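Local coordinates for Chains: A (Unidentified, PDB 6ZM9), which cleaves S-adenosylmethionine as a phage-encoded lyase, and is a trimer here that holds 5'-deoxy-5'-methylthioadenosine, probably the reaction product, with proline beside it, at residues R14-N20 with T68-I74; T59-S63 with T124-E129; I39-I45 with K90-L94. All blocks are in the same frame, centred on the assembly; numbering follows the deposited sequence.

The core of the chain follows the beta-alpha-beta-beta-alpha-beta order of a ferredoxin-like fold. Contact 1 is buried and joins two neighbouring strands of the sheet, 11-21 and 66-77. Contact 3 joins the two helices that cover one face of that sheet, and is only partly buried. These two contacts touch: Ile-15 of contact 1 packs on Val-91 and Leu-94 of contact 3. Contact 2 is nearer the surface, about 17 Å from contact 1 between centres, and pairs a loop with the last modelled residues. Contact 1 combines a backbone ladder with ligand-binding polar groups. Contact 2 depends on one arginine. Contact 3 mixes apolar packing and aliphatic side-chain stems with a single side-chain to backbone bond.

Contact 1: residues R14-N20 with T68-I74; sequences RIFVGLN and TENSVQI. With PRO (proline), chain E; MTA (5'-deoxy-5'-methylthioadenosine), chain F.
Asn-20 and Glu-69 meet at the ligand end of this strand pair. The backbone N of Asn-20 donates to Glu-69 OE1 at 3.1 Å, reaching it on the anti side and 31° out of the carboxylate plane. The same OE1 takes a bond from the nitrogen of the bound proline (N) at 2.6 Å. Glu-69 OE2 faces the nucleoside and accepts from MTA O3' at 2.6 Å. One carboxylate thus bridges both ligands. With chi1 at 59°, CG sits between the backbone N and the carbonyl carbon, and the extended chain carries the carboxylate over Gly-18. There OE2 comes within 3.3 Å of Gly-18 CA, which has no side chain in the way. Ser-71 OG adds a bond to MTA O2' of 2.8 Å, either group being the possible donor, and also bonds Gln-54. Ser-50 and Ile-77 of the second subunit bond the nucleoside too, so the site lies at a subunit interface.

Further along the same face, Phe-16 sets its CB against the ribose ring oxygen. Gln-73 CG makes an off-centre CH-pi contact with the Phe-16 ring, 4.2 Å from its centroid. Gln-73 NE2 is held by Gln-54, while OE1 receives a weak bond from Arg-14 NH1 (3.3 Å).

The backbones form an antiparallel ladder. Ile-15 and Ile-74, then Val-17 and Val-72, are hydrogen-bonded pairs, and Leu-19 N adds a bond to Asn-70 O. Ile-15, Val-17, Val-72 and Ile-74 point to the other face, under helices 29-43 and 84-101. Asn-20 OD1 reaches Asn-70 N through a water, and its ND2 bonds Gly-22 O. The proline nitrogen beside the thioether nucleoside is consistent with a place for the amino-acid part of the substrate, with Glu-69 linking the two halves of the site.

Contact 2: residues T59-S63 with T124-E129; sequences TEQRS and TAEWYE. With PO4 (phosphate ion), chain B.
Beside the proline pocket, Arg-62 joins the 59-63 loop to the 124-129 tail, which is the last part of the chain modelled. Its guanidinium reaches three tail residues. NH1 forms a salt bridge with Glu-129 OE2 at 3.0 Å, meeting the oxygen on its anti side. NH2 donates to Ala-125 O at 3.2 Å, and this acceptor lies almost in the guanidinium plane, although the donor stands well above the carbonyl plane. Trp-127 covers one face: its CE3 sits over the centre of the group, 3.9 Å above the plane. The indole and guanidinium planes are 49° apart, so they do not stack flat.

Arg-62 is deposited in two conformers, and the one described here reaches these partners by bending at chi2 and chi3. Its NE is taken by Glu-105, a residue of the proline pocket, in a second salt bridge. Two carboxylates therefore share this arginine, whose charge is balanced by Glu-105 and Glu-129. Glu-105 also bonds Gln-61 N and pairs by backbone with Ala-125, which ties both segments to the pocket wall.

The tail leaves strand 116-124, the strand that follows the ferredoxin-like core, outermost within this chain. At Thr-124 this strand pairs antiparallel with one of the second subunit, and the sheet runs on across the interface. Thr-124 CG2 also touches Gln-61 OE1 at 3.4 Å. The Trp-127 ring rests on Ala-125 CB, with the methyl over its centre. At its edge, NE1 donates to O1 of a phosphate at 3.0 Å. Arg-99 holds that ion too, which probably came from the crystallisation liquor.

Contact 3: residues I39-I45 with K90-L94; sequences IRKRQGI and KVQAL
This is a helix-helix contact, in which Gln-43 and Ile-39 of helix 29-43 meet Lys-90 and Leu-94 of helix 84-101. Both helices lie on one face of the sheet, as expected in a ferredoxin-like fold. The short segments run roughly antiparallel, at 141°, and their axes come no closer than 10.6 Å.

The inner part is apolar. Leu-94 divides its two methyls between neighbouring residues: CD1 packs on Ile-39 CG2 at 3.7 Å, and CD2 meets Arg-40 CD at 4.0 Å. Leu-94 also touches Ile-76 of strand 66-77, so it joins the helix pair to the sheet below. Ile-39 reaches further along helix 84-101, to Leu-98.

Nearer the end of helix 29-43, the helix closes in a Schellman motif. Gly-44 has positive phi, Gly-44 N bonds back to Lys-41 O, and Ile-45 N bonds back to Arg-40 O. The turn brings Ile-45 round to face Lys-90, where Ile-45 CD1 lies 3.7 Å from Lys-90 CD. The lysine chain runs alongside Gln-43 and Ile-45, pointing back against them. It turns at its last torsion, and NZ ends in a salt bridge with Asp-86 of its own helix.

One polar bond crosses between the segments. Gln-43 stretches out with CG beside its backbone N (chi1 -64°) and the rest extended, which places the amide beside Lys-90 and Ala-93. Gln-43 NE2 donates to Lys-90 O at 3.0 Å, and that oxygen keeps its helical bond from Leu-94 N, also 3.0 Å.

Contact 1: residues R14-N20 with T68-I74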
loop_
_atom_site.group_PDB
_atom_site.type_symbol
_atom_site.label_atom_id
_atom_site.label_comp_id
_atom_site.label_asym_id
_atom_site.label_seq_id
_atom_site.Cartn_x
_atom_site.Cartn_y
_atom_site.Cartn_z
ATOM N N ARG A 14 3.015 9.323 -0.096
ATOM C CA ARG A 14 1.870 8.721 0.574
ATOM C C ARG A 14 1.369 9.714 1.615
ATOM O O ARG A 14 2.163 10.302 2.354
ATOM C CB ARG A 14 2.257 7.424 1.300
ATOM C CG ARG A 14 2.786 6.327 0.418
ATOM C CD ARG A 14 2.631 4.959 1.094
ATOM N NE ARG A 14 3.505 4.789 2.254
ATOM C CZ ARG A 14 3.451 3.757 3.091
ATOM N NH1 ARG A 14 2.554 2.793 2.921
ATOM N NH2 ARG A 14 4.296 3.692 4.110
ATOM N N ILE A 15 0.053 9.903 1.673
ATOM C CA ILE A 15 -0.572 10.782 2.651
ATOM C C ILE A 15 -1.645 9.989 3.387
ATOM O O ILE A 15 -2.461 9.319 2.754
ATOM C CB ILE A 15 -1.201 12.014 1.975
ATOM C CG1 ILE A 15 -0.175 12.758 1.119
ATOM C CG2 ILE A 15 -1.824 12.947 3.013
ATOM C CD1 ILE A 15 -0.767 13.916 0.339
ATOM N N PHE A 16 -1.643 10.066 4.719
ATOM C CA PHE A 16 -2.625 9.378 5.542
ATOM C C PHE A 16 -3.555 10.398 6.177
ATOM O O PHE A 16 -3.094 11.276 6.925
ATOM C CB PHE A 16 -1.921 8.567 6.613
ATOM C CG PHE A 16 -1.063 7.461 6.074
ATOM C CD1 PHE A 16 0.248 7.683 5.689
ATOM C CD2 PHE A 16 -1.582 6.191 5.947
ATOM C CE1 PHE A 16 1.038 6.639 5.203
ATOM C CE2 PHE A 16 -0.795 5.129 5.477
ATOM C CZ PHE A 16 0.508 5.347 5.110
ATOM N N VAL A 17 -4.860 10.262 5.897
ATOM C CA VAL A 17 -5.891 11.194 6.357
ATOM C C VAL A 17 -6.995 10.394 7.041
ATOM O O VAL A 17 -7.619 9.540 6.399
ATOM C CB VAL A 17 -6.525 11.991 5.197
ATOM C CG1 VAL A 17 -7.453 13.074 5.756
ATOM C CG2 VAL A 17 -5.488 12.606 4.274
ATOM N N GLY A 18 -7.270 10.700 8.303
ATOM C CA GLY A 18 -8.373 10.081 9.000
ATOM C C GLY A 18 -9.721 10.714 8.696
ATOM O O GLY A 18 -9.828 11.841 8.200
ATOM N N LEU A 19 -10.781 9.963 9.012
ATOM C CA LEU A 19 -12.150 10.338 8.673
ATOM C C LEU A 19 -13.017 10.538 9.904
ATOM O O LEU A 19 -14.194 10.909 9.768
ATOM C CB LEU A 19 -12.778 9.303 7.736
ATOM C CG LEU A 19 -12.015 9.131 6.415
ATOM C CD1 LEU A 19 -12.616 7.992 5.632
ATOM C CD2 LEU A 19 -11.995 10.395 5.587
ATOM N N ASN A 20 -12.476 10.310 11.097
ATOM C CA ASN A 20 -13.133 10.703 12.328
ATOM C C ASN A 20 -12.739 12.133 12.666
ATOM O O ASN A 20 -11.634 12.581 12.344
ATOM C CB ASN A 20 -12.621 9.872 13.508
ATOM C CG ASN A 20 -13.483 8.670 13.832
ATOM O OD1 ASN A 20 -14.098 8.058 12.959
ATOM N ND2 ASN A 20 -13.476 8.282 15.106
ATOM N N THR A 68 -9.976 4.433 16.891
ATOM C CA THR A 68 -10.044 3.556 15.729
ATOM C C THR A 68 -11.055 4.166 14.757
ATOM O O THR A 68 -12.202 4.440 15.136
ATOM C CB THR A 68 -10.439 2.134 16.137
ATOM O OG1 THR A 68 -9.518 1.621 17.114
ATOM C CG2 THR A 68 -10.387 1.198 14.949
ATOM N N GLU A 69 -10.638 4.360 13.507
ATOM C CA GLU A 69 -11.427 5.124 12.556
ATOM C C GLU A 69 -11.269 4.523 11.165
ATOM O O GLU A 69 -10.386 3.705 10.907
ATOM C CB GLU A 69 -10.962 6.595 12.511
ATOM C CG GLU A 69 -9.484 6.749 12.123
ATOM C CD GLU A 69 -8.999 8.196 12.053
ATOM O OE1 GLU A 69 -9.804 9.140 12.218
ATOM O OE2 GLU A 69 -7.786 8.387 11.823
ATOM N N ASN A 70 -12.133 4.954 10.256
ATOM C CA ASN A 70 -11.830 4.810 8.844
ATOM C C ASN A 70 -10.818 5.882 8.454
ATOM O O ASN A 70 -10.825 6.984 8.999
ATOM C CB ASN A 70 -13.084 5.001 8.001
ATOM C CG ASN A 70 -14.103 3.915 8.208
ATOM O OD1 ASN A 70 -13.782 2.775 8.558
ATOM N ND2 ASN A 70 -15.356 4.251 7.953
ATOM N N SER A 71 -9.931 5.547 7.522
ATOM C CA SER A 71 -8.958 6.508 7.040
ATOM C C SER A 71 -8.663 6.231 5.572
ATOM O O SER A 71 -9.165 5.273 4.979
ATOM C CB SER A 71 -7.679 6.509 7.878
ATOM O OG SER A 71 -7.016 5.267 7.782
ATOM N N VAL A 72 -7.851 7.108 4.978
ATOM C CA VAL A 72 -7.518 7.039 3.563
ATOM C C VAL A 72 -6.013 7.160 3.431
ATOM O O VAL A 72 -5.402 8.047 4.039
ATOM C CB VAL A 72 -8.194 8.155 2.740
ATOM C CG1 VAL A 72 -7.834 8.033 1.250
ATOM C CG2 VAL A 72 -9.688 8.114 2.945
ATOM N N GLN A 73 -5.420 6.277 2.641
ATOM C CA GLN A 73 -4.041 6.420 2.198
ATOM C C GLN A 73 -4.056 6.893 0.746
ATOM O O GLN A 73 -4.555 6.185 -0.137
ATOM C CB GLN A 73 -3.299 5.091 2.343
ATOM C CG GLN A 73 -1.860 5.155 1.856
ATOM C CD GLN A 73 -1.147 3.821 1.808
ATOM O OE1 GLN A 73 -0.103 3.708 1.173
ATOM N NE2 GLN A 73 -1.665 2.834 2.521
ATOM N N ILE A 74 -3.516 8.087 0.509
ATOM C CA ILE A 74 -3.390 8.646 -0.833
ATOM C C ILE A 74 -2.010 8.284 -1.351
ATOM O O ILE A 74 -1.006 8.539 -0.674
ATOM C CB ILE A 74 -3.565 10.179 -0.812
ATOM C CG1 ILE A 74 -4.833 10.586 -0.060
ATOM C CG2 ILE A 74 -3.561 10.725 -2.255
ATOM C CD1 ILE A 74 -5.010 12.099 0.082
HETATM N N PRO E . -8.702 11.422 12.929
HETATM C CA PRO E . -9.050 11.841 14.287
HETATM C C PRO E . -8.901 13.335 14.517
HETATM O O PRO E . -9.601 13.913 15.360
HETATM C CB PRO E . -8.017 11.103 15.136
HETATM C CG PRO E . -6.864 10.841 14.146
HETATM C CD PRO E . -7.248 11.265 12.790
HETATM O OXT PRO E . -8.062 13.975 13.886
HETATM C CS MTA F . -2.404 10.536 11.462
HETATM S "S5'" MTA F . -3.945 9.853 11.981
HETATM C "C5'" MTA F . -4.673 9.408 10.394
HETATM C "C4'" MTA F . -4.396 7.995 9.919
HETATM O "O4'" MTA F . -2.977 7.811 9.795
HETATM C "C2'" MTA F . -3.983 5.703 10.330
HETATM O "O2'" MTA F . -4.599 5.154 9.177
HETATM C "C3'" MTA F . -4.860 6.856 10.826
HETATM O "O3'" MTA F . -6.247 6.584 10.722
HETATM C "C1'" MTA F . -2.681 6.431 9.960
HETATM N N9 MTA F . -1.638 6.292 10.965
HETATM C C8 MTA F . -1.441 7.031 12.104
HETATM N N7 MTA F . -0.347 6.729 12.762
HETATM C C5 MTA F . 0.218 5.710 12.005
HETATM C C6 MTA F . 1.431 5.003 12.115
HETATM N N6 MTA F . 2.345 5.218 13.072
HETATM N N1 MTA F . 1.709 4.084 11.156
HETATM C C2 MTA F . 0.831 3.902 10.162
HETATM N N3 MTA F . -0.325 4.522 9.945
HETATM C C4 MTA F . -0.580 5.424 10.906
HETATM O O HOH W 1 -14.384 6.769 10.706
HETATM O O HOH W 2 -14.559 6.014 16.715
#

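Contact 2: residues T59-S63 with T124-E129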
loop_
_atom_site.group_PDB
_atom_site.type_symbol
_atom_site.label_atom_id
_atom_site.label_comp_id
_atom_site.label_asym_id
_atom_site.label_seq_id
_atom_site.Cartn_x
_atom_site.Cartn_y
_atom_site.Cartn_z
ATOM N N THR A 59 -3.322 7.539 18.415
ATOM C CA THR A 59 -3.359 8.017 19.787
ATOM C C THR A 59 -3.406 9.537 19.769
ATOM O O THR A 59 -2.466 10.183 19.290
ATOM C CB THR A 59 -2.138 7.540 20.567
ATOM O OG1 THR A 59 -2.104 6.113 20.569
ATOM C CG2 THR A 59 -2.213 8.043 22.013
ATOM N N GLU A 60 -4.491 10.110 20.285
ATOM C CA GLU A 60 -4.608 11.559 20.343
ATOM C C GLU A 60 -3.523 12.133 21.242
ATOM O O GLU A 60 -3.315 11.665 22.363
ATOM C CB GLU A 60 -5.971 11.975 20.890
ATOM C CG GLU A 60 -7.126 11.584 20.014
ATOM C CD GLU A 60 -8.432 12.149 20.506
ATOM O OE1 GLU A 60 -8.434 12.854 21.539
ATOM O OE2 GLU A 60 -9.458 11.897 19.849
ATOM N N GLN A 61 -2.866 13.184 20.759
ATOM C CA GLN A 61 -1.657 13.660 21.414
ATOM C C GLN A 61 -1.945 14.362 22.733
ATOM O O GLN A 61 -1.155 14.249 23.677
ATOM C CB GLN A 61 -0.891 14.574 20.462
ATOM C CG GLN A 61 -0.497 13.883 19.169
ATOM C CD GLN A 61 -0.052 14.860 18.102
ATOM O OE1 GLN A 61 -0.389 16.047 18.152
ATOM N NE2 GLN A 61 0.706 14.367 17.123
ATOM N N ARG A 62 -3.060 15.079 22.835
ATOM C CA ARG A 62 -3.328 15.807 24.069
ATOM C C ARG A 62 -3.870 14.880 25.152
ATOM O O ARG A 62 -3.302 14.790 26.247
ATOM C CB ARG A 62 -4.294 16.960 23.787
ATOM C CG ARG A 62 -3.728 18.027 22.843
ATOM C CD ARG A 62 -4.683 18.352 21.682
ATOM N NE ARG A 62 -3.996 18.354 20.389
ATOM C CZ ARG A 62 -3.550 19.443 19.767
ATOM N NH1 ARG A 62 -3.717 20.645 20.308
ATOM N NH2 ARG A 62 -2.933 19.327 18.598
ATOM N N SER A 63 -4.941 14.147 24.845
ATOM C CA SER A 63 -5.643 13.361 25.847
ATOM C C SER A 63 -5.102 11.949 26.007
ATOM O O SER A 63 -5.380 11.307 27.027
ATOM C CB SER A 63 -7.110 13.215 25.440
ATOM O OG SER A 63 -7.186 12.403 24.277
ATOM N N THR A 124 0.668 18.792 12.075
ATOM C CA THR A 124 -0.058 18.759 13.332
ATOM C C THR A 124 -0.759 20.078 13.570
ATOM O O THR A 124 -0.157 21.149 13.425
ATOM C CB THR A 124 0.902 18.441 14.475
ATOM O OG1 THR A 124 1.520 17.180 14.203
ATOM C CG2 THR A 124 0.164 18.352 15.775
ATOM N N ALA A 125 -2.020 19.988 13.967
ATOM C CA ALA A 125 -2.798 21.170 14.274
ATOM C C ALA A 125 -2.208 21.911 15.465
ATOM O O ALA A 125 -1.748 21.305 16.436
ATOM C CB ALA A 125 -4.223 20.741 14.618
ATOM N N GLU A 126 -2.263 23.239 15.405
ATOM C CA GLU A 126 -1.762 24.099 16.467
ATOM C C GLU A 126 -2.886 24.677 17.324
ATOM O O GLU A 126 -2.753 25.773 17.879
ATOM C CB GLU A 126 -0.886 25.196 15.872
ATOM C CG GLU A 126 0.423 24.696 15.274
ATOM C CD GLU A 126 1.218 25.820 14.623
ATOM O OE1 GLU A 126 1.647 26.743 15.327
ATOM O OE2 GLU A 126 1.382 25.837 13.395
ATOM N N TRP A 127 -3.989 23.947 17.448
ATOM C CA TRP A 127 -5.074 24.341 18.325
ATOM C C TRP A 127 -4.556 24.795 19.684
ATOM O O TRP A 127 -3.776 24.092 20.337
ATOM C CB TRP A 127 -6.000 23.141 18.515
ATOM C CG TRP A 127 -6.579 22.577 17.239
ATOM C CD1 TRP A 127 -6.908 23.261 16.097
ATOM C CD2 TRP A 127 -6.923 21.216 17.002
ATOM N NE1 TRP A 127 -7.423 22.393 15.155
ATOM C CE2 TRP A 127 -7.452 21.133 15.697
ATOM C CE3 TRP A 127 -6.844 20.049 17.770
ATOM C CZ2 TRP A 127 -7.883 19.933 15.147
ATOM C CZ3 TRP A 127 -7.273 18.861 17.217
ATOM C CH2 TRP A 127 -7.772 18.809 15.921
ATOM N N TYR A 128 -5.047 25.953 20.129
ATOM C CA TYR A 128 -4.522 26.579 21.328
ATOM C C TYR A 128 -4.831 25.723 22.547
ATOM O O TYR A 128 -5.958 25.248 22.710
ATOM C CB TYR A 128 -5.162 27.957 21.535
ATOM C CG TYR A 128 -4.490 28.678 22.667
ATOM C CD1 TYR A 128 -3.312 29.361 22.456
ATOM C CD2 TYR A 128 -4.987 28.616 23.959
ATOM C CE1 TYR A 128 -2.652 29.988 23.482
ATOM C CE2 TYR A 128 -4.325 29.248 25.010
ATOM C CZ TYR A 128 -3.157 29.932 24.761
ATOM O OH TYR A 128 -2.493 30.558 25.798
ATOM N N GLU A 129 -3.839 25.561 23.424
ATOM C CA GLU A 129 -3.999 24.825 24.679
ATOM C C GLU A 129 -3.560 25.726 25.824
ATOM O O GLU A 129 -2.410 26.174 25.846
ATOM C CB GLU A 129 -3.157 23.539 24.640
ATOM C CG GLU A 129 -3.520 22.604 23.479
ATOM C CD GLU A 129 -4.993 22.208 23.480
ATOM O OE1 GLU A 129 -5.637 22.310 24.550
ATOM O OE2 GLU A 129 -5.501 21.789 22.411
HETATM P P PO4 B . -9.183 23.415 11.327
HETATM O O1 PO4 B . -8.569 22.582 12.433
HETATM O O2 PO4 B . -9.962 24.510 12.034
HETATM O O3 PO4 B . -8.079 24.001 10.484
HETATM O O4 PO4 B . -10.094 22.561 10.461
#

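Contact 3: residues I39-I45 with K90-L94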
loop_
_atom_site.group_PDB
_atom_site.type_symbol
_atom_site.label_atom_id
_atom_site.label_comp_id
_atom_site.label_asym_id
_atom_site.label_seq_id
_atom_site.Cartn_x
_atom_site.Cartn_y
_atom_site.Cartn_z
ATOM N N ILE A 39 -7.950 20.465 -4.823
ATOM C CA ILE A 39 -6.728 21.116 -4.375
ATOM C C ILE A 39 -5.656 21.021 -5.455
ATOM O O ILE A 39 -4.969 22.003 -5.766
ATOM C CB ILE A 39 -6.244 20.483 -3.061
ATOM C CG1 ILE A 39 -7.182 20.809 -1.907
ATOM C CG2 ILE A 39 -4.845 20.946 -2.744
ATOM C CD1 ILE A 39 -7.040 19.896 -0.709
ATOM N N ARG A 40 -5.484 19.831 -6.030
ATOM C CA ARG A 40 -4.428 19.624 -7.013
ATOM C C ARG A 40 -4.701 20.402 -8.293
ATOM O O ARG A 40 -3.768 20.925 -8.913
ATOM C CB ARG A 40 -4.209 18.124 -7.253
ATOM C CG ARG A 40 -3.800 17.400 -5.959
ATOM C CD ARG A 40 -3.275 16.012 -6.197
ATOM N NE ARG A 40 -1.858 16.065 -6.532
ATOM C CZ ARG A 40 -1.207 15.111 -7.177
ATOM N NH1 ARG A 40 -1.848 14.019 -7.573
ATOM N NH2 ARG A 40 0.088 15.238 -7.429
ATOM N N LYS A 41 -5.965 20.532 -8.689
ATOM C CA LYS A 41 -6.267 21.380 -9.838
ATOM C C LYS A 41 -5.846 22.825 -9.585
ATOM O O LYS A 41 -5.305 23.487 -10.482
ATOM C CB LYS A 41 -7.745 21.287 -10.180
ATOM C CG LYS A 41 -8.159 19.990 -10.864
ATOM C CD LYS A 41 -9.650 20.023 -11.181
ATOM C CE LYS A 41 -10.111 18.867 -12.055
ATOM N NZ LYS A 41 -11.618 18.813 -12.120
ATOM N N ARG A 42 -6.070 23.338 -8.370
ATOM C CA ARG A 42 -5.680 24.715 -8.061
ATOM C C ARG A 42 -4.168 24.878 -8.006
ATOM O O ARG A 42 -3.668 25.997 -8.167
ATOM C CB ARG A 42 -6.328 25.168 -6.756
ATOM C CG ARG A 42 -7.822 25.415 -6.889
ATOM C CD ARG A 42 -8.386 26.121 -5.652
ATOM N NE ARG A 42 -8.235 25.324 -4.436
ATOM C CZ ARG A 42 -9.169 24.513 -3.934
ATOM N NH1 ARG A 42 -10.350 24.382 -4.530
ATOM N NH2 ARG A 42 -8.922 23.841 -2.818
ATOM N N GLN A 43 -3.434 23.788 -7.814
ATOM C CA GLN A 43 -1.987 23.812 -7.911
ATOM C C GLN A 43 -1.502 23.760 -9.351
ATOM O O GLN A 43 -0.304 23.969 -9.596
ATOM C CB GLN A 43 -1.415 22.621 -7.152
ATOM C CG GLN A 43 -1.673 22.644 -5.655
ATOM C CD GLN A 43 -1.060 21.441 -4.974
ATOM O OE1 GLN A 43 -0.988 20.364 -5.545
ATOM N NE2 GLN A 43 -0.606 21.622 -3.762
ATOM N N GLY A 44 -2.394 23.483 -10.298
ATOM C CA GLY A 44 -2.027 23.374 -11.689
ATOM C C GLY A 44 -1.371 22.071 -12.067
ATOM O O GLY A 44 -0.820 21.985 -13.167
ATOM N N ILE A 45 -1.428 21.038 -11.182
ATOM C CA ILE A 45 -0.753 19.745 -11.331
ATOM C C ILE A 45 -1.758 18.690 -11.753
ATOM O O ILE A 45 -2.959 18.807 -11.487
ATOM C CB ILE A 45 -0.065 19.403 -9.988
ATOM C CG1 ILE A 45 0.941 18.250 -10.090
ATOM C CG2 ILE A 45 -1.068 18.982 -8.945
ATOM C CD1 ILE A 45 1.844 18.087 -8.848
ATOM N N LYS A 90 4.418 20.872 -3.300
ATOM C CA LYS A 90 3.019 20.663 -3.654
ATOM C C LYS A 90 2.390 19.574 -2.792
ATOM O O LYS A 90 1.226 19.691 -2.397
ATOM C CB LYS A 90 2.890 20.358 -5.144
ATOM C CG LYS A 90 3.092 21.616 -6.018
ATOM C CD LYS A 90 2.979 21.286 -7.479
ATOM C CE LYS A 90 2.804 22.536 -8.335
ATOM N NZ LYS A 90 3.718 23.627 -7.906
ATOM N N VAL A 91 3.141 18.521 -2.468
ATOM C CA VAL A 91 2.590 17.484 -1.605
ATOM C C VAL A 91 2.402 18.002 -0.182
ATOM O O VAL A 91 1.399 17.701 0.476
ATOM C CB VAL A 91 3.451 16.208 -1.661
ATOM C CG1 VAL A 91 3.013 15.252 -0.565
ATOM C CG2 VAL A 91 3.329 15.583 -3.038
ATOM N N GLN A 92 3.363 18.783 0.313
ATOM C CA GLN A 92 3.230 19.374 1.645
ATOM C C GLN A 92 2.008 20.268 1.718
ATOM O O GLN A 92 1.236 20.228 2.685
ATOM C CB GLN A 92 4.486 20.193 1.945
ATOM C CG GLN A 92 5.698 19.367 2.331
ATOM C CD GLN A 92 6.934 20.236 2.465
ATOM O OE1 GLN A 92 7.067 21.253 1.792
ATOM N NE2 GLN A 92 7.845 19.832 3.333
ATOM N N ALA A 93 1.801 21.093 0.690
ATOM C CA ALA A 93 0.654 21.988 0.686
ATOM C C ALA A 93 -0.651 21.203 0.628
ATOM O O ALA A 93 -1.639 21.577 1.266
ATOM C CB ALA A 93 0.751 22.953 -0.497
ATOM N N LEU A 94 -0.673 20.123 -0.156
ATOM C CA LEU A 94 -1.849 19.267 -0.199
ATOM C C LEU A 94 -2.155 18.684 1.174
ATOM O O LEU A 94 -3.299 18.710 1.634
ATOM C CB LEU A 94 -1.629 18.167 -1.237
ATOM C CG LEU A 94 -2.660 17.031 -1.284
ATOM C CD1 LEU A 94 -4.067 17.518 -1.624
ATOM C CD2 LEU A 94 -2.201 15.982 -2.295
#